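Local coordinates for GDP-6-deoxy-D-mannose reductase (Pseudomonas aeruginosa, PDB 6X3B), which probably reduces GDP-4-dehydro-6-deoxy-D-mannose with NADPH, supplying GDP-rhamnose for the O-antigen of the outer-membrane lipopolysaccharide, at residues 36-41 with 231-236. Sequence-based numbering, arbitrary orientation.
Sequences KHLQAY and AYLRLL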
loop_
_atom_site.group_PDB
_atom_site.type_symbol
_atom_site.label_atom_id
_atom_site.label_comp_id
_atom_site.label_asym_id
_atom_site.label_seq_id
_atom_site.Cartn_x
_atom_site.Cartn_y
_atom_site.Cartn_z
ATOM N N LYS A 36 0.106 -25.539 -7.909
ATOM C CA LYS A 36 0.089 -26.913 -8.481
ATOM C C LYS A 36 1.143 -27.025 -9.588
ATOM O O LYS A 36 1.805 -28.067 -9.661
ATOM C CB LYS A 36 -1.315 -27.267 -8.977
ATOM C CG LYS A 36 -2.346 -27.448 -7.874
ATOM C CD LYS A 36 -3.748 -27.654 -8.388
ATOM C CE LYS A 36 -3.901 -28.944 -9.168
ATOM N NZ LYS A 36 -5.307 -29.190 -9.564
ATOM N N HIS A 37 1.272 -25.993 -10.422
ATOM C CA HIS A 37 2.290 -25.992 -11.502
ATOM C C HIS A 37 3.692 -25.920 -10.885
ATOM O O HIS A 37 4.603 -26.545 -11.438
ATOM C CB HIS A 37 2.027 -24.844 -12.480
ATOM C CG HIS A 37 0.969 -25.153 -13.483
ATOM N ND1 HIS A 37 1.166 -26.053 -14.505
ATOM C CD2 HIS A 37 -0.291 -24.693 -13.621
ATOM C CE1 HIS A 37 0.075 -26.132 -15.233
ATOM N NE2 HIS A 37 -0.833 -25.309 -14.712
ATOM N N LEU A 38 3.850 -25.193 -9.775
ATOM C CA LEU A 38 5.176 -25.086 -9.165
ATOM C C LEU A 38 5.594 -26.405 -8.525
ATOM O O LEU A 38 6.751 -26.816 -8.643
ATOM C CB LEU A 38 5.208 -23.967 -8.122
ATOM C CG LEU A 38 6.532 -23.690 -7.389
ATOM C CD1 LEU A 38 7.707 -23.584 -8.382
ATOM C CD2 LEU A 38 6.431 -22.418 -6.526
ATOM N N GLN A 39 4.668 -27.077 -7.834
ATOM C CA GLN A 39 4.992 -28.383 -7.271
ATOM C C GLN A 39 5.411 -29.367 -8.361
ATOM O O GLN A 39 6.371 -30.124 -8.189
ATOM C CB GLN A 39 3.800 -28.921 -6.478
ATOM C CG GLN A 39 4.081 -30.274 -5.848
ATOM C CD GLN A 39 3.020 -30.693 -4.864
ATOM O OE1 GLN A 39 2.130 -29.915 -4.527
ATOM N NE2 GLN A 39 3.112 -31.933 -4.388
ATOM N N ALA A 40 4.717 -29.359 -9.499
ATOM C CA ALA A 40 5.095 -30.246 -10.598
ATOM C C ALA A 40 6.453 -29.854 -11.169
ATOM O O ALA A 40 7.301 -30.715 -11.420
ATOM C CB ALA A 40 4.021 -30.218 -11.687
ATOM N N TYR A 41 6.672 -28.552 -11.361
ATOM C CA TYR A 41 7.953 -28.046 -11.839
ATOM C C TYR A 41 9.090 -28.534 -10.962
ATOM O O TYR A 41 10.077 -29.087 -11.458
ATOM C CB TYR A 41 7.908 -26.512 -11.876
ATOM C CG TYR A 41 9.080 -25.813 -12.566
ATOM C CD1 TYR A 41 10.380 -25.912 -12.074
ATOM C CD2 TYR A 41 8.865 -25.004 -13.682
ATOM C CE1 TYR A 41 11.448 -25.254 -12.699
ATOM C CE2 TYR A 41 9.920 -24.339 -14.312
ATOM C CZ TYR A 41 11.205 -24.468 -13.817
ATOM O OH TYR A 41 12.233 -23.803 -14.451
ATOM N N ALA A 231 10.778 -17.512 -13.468
ATOM C CA ALA A 231 11.158 -16.189 -12.992
ATOM C C ALA A 231 11.198 -16.138 -11.475
ATOM O O ALA A 231 12.098 -15.520 -10.910
ATOM C CB ALA A 231 10.187 -15.137 -13.548
ATOM N N TYR A 232 10.222 -16.769 -10.784
ATOM C CA TYR A 232 10.221 -16.722 -9.316
ATOM C C TYR A 232 11.434 -17.438 -8.740
ATOM O O TYR A 232 12.053 -16.967 -7.772
ATOM C CB TYR A 232 8.947 -17.356 -8.728
ATOM C CG TYR A 232 7.648 -16.661 -9.075
ATOM C CD1 TYR A 232 7.635 -15.398 -9.672
ATOM C CD2 TYR A 232 6.432 -17.287 -8.816
ATOM C CE1 TYR A 232 6.427 -14.776 -10.015
ATOM C CE2 TYR A 232 5.220 -16.687 -9.135
ATOM C CZ TYR A 232 5.215 -15.429 -9.733
ATOM O OH TYR A 232 4.025 -14.808 -10.063
ATOM N N LEU A 233 11.774 -18.598 -9.302
ATOM C CA LEU A 233 12.930 -19.342 -8.792
ATOM C C LEU A 233 14.238 -18.600 -9.066
ATOM O O LEU A 233 15.170 -18.642 -8.246
ATOM C CB LEU A 233 12.958 -20.739 -9.414
ATOM C CG LEU A 233 11.777 -21.648 -9.019
ATOM C CD1 LEU A 233 11.884 -22.995 -9.741
ATOM C CD2 LEU A 233 11.699 -21.851 -7.493
ATOM N N ARG A 234 14.342 -17.941 -10.222
ATOM C CA ARG A 234 15.556 -17.160 -10.502
ATOM C C ARG A 234 15.639 -15.918 -9.622
ATOM O O ARG A 234 16.742 -15.475 -9.262
ATOM C CB ARG A 234 15.603 -16.777 -11.976
ATOM C CG ARG A 234 15.695 -17.992 -12.894
ATOM C CD ARG A 234 16.176 -17.612 -14.265
ATOM N NE ARG A 234 17.615 -17.438 -14.260
ATOM C CZ ARG A 234 18.484 -18.418 -14.471
ATOM N NH1 ARG A 234 18.047 -19.647 -14.710
ATOM N NH2 ARG A 234 19.787 -18.168 -14.430
ATOM N N LEU A 235 14.486 -15.370 -9.233
ATOM C CA LEU A 235 14.489 -14.287 -8.259
ATOM C C LEU A 235 15.012 -14.768 -6.910
ATOM O O LEU A 235 15.819 -14.077 -6.268
ATOM C CB LEU A 235 13.083 -13.697 -8.131
ATOM C CG LEU A 235 12.720 -12.716 -9.241
ATOM C CD1 LEU A 235 11.236 -12.317 -9.150
ATOM C CD2 LEU A 235 13.626 -11.498 -9.165
ATOM N N LEU A 236 14.548 -15.944 -6.451
ATOM C CA LEU A 236 15.087 -16.515 -5.218
ATOM C C LEU A 236 16.599 -16.663 -5.308
ATOM O O LEU A 236 17.310 -16.429 -4.325
ATOM C CB LEU A 236 14.476 -17.888 -4.939
ATOM C CG LEU A 236 12.971 -17.960 -4.660
ATOM C CD1 LEU A 236 12.601 -19.411 -4.337
ATOM C CD2 LEU A 236 12.604 -17.064 -3.483
#
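Leu233 overlaps the phenol ring of Tyr41 with a single methyl: CD1 lies 3.7 Å from CE1 of Tyr41 and 4.0 Å from CD1 of the same ring, so the methyl meets the CD1–CE1 bond of the ring obliquely. The two side chains run past each other in opposite directions. Tyr41 reaches across because its CG stands anti to the backbone N (chi1 -170°), which sends the ring out from helix 33-44. The same Leu233 methyl also faces CD1 of Leu38, one helical turn before Tyr41, at a looser 4.4 Å. Leu233 thus projects from helix 225-238 towards two side chains of the other helix, and no hydrogen bond crosses between the segments. The backbones stay well apart, with the CA atoms of Leu38 and Leu233 9.7 Å from each other, and the gap is bridged by side chains alone. Further contacts extend the seam along helix 225-238: Leu38 also meets Leu229, while Tyr41 touches Gln226 and Ser230. On the sheet side of helix 225-238, Tyr232 touches strands 119-123 and 172-182, and Leu236 touches strand 119-123. Helix 33-44 follows the first strand, 23-28, and the Leu38 side chain lies about 9 Å from the bound NADPH. The contact joins two helices packed against the largely parallel sheet of the Rossmann-type nucleotide-binding fold, as in the NAD(P)-dependent epimerase/dehydratase family.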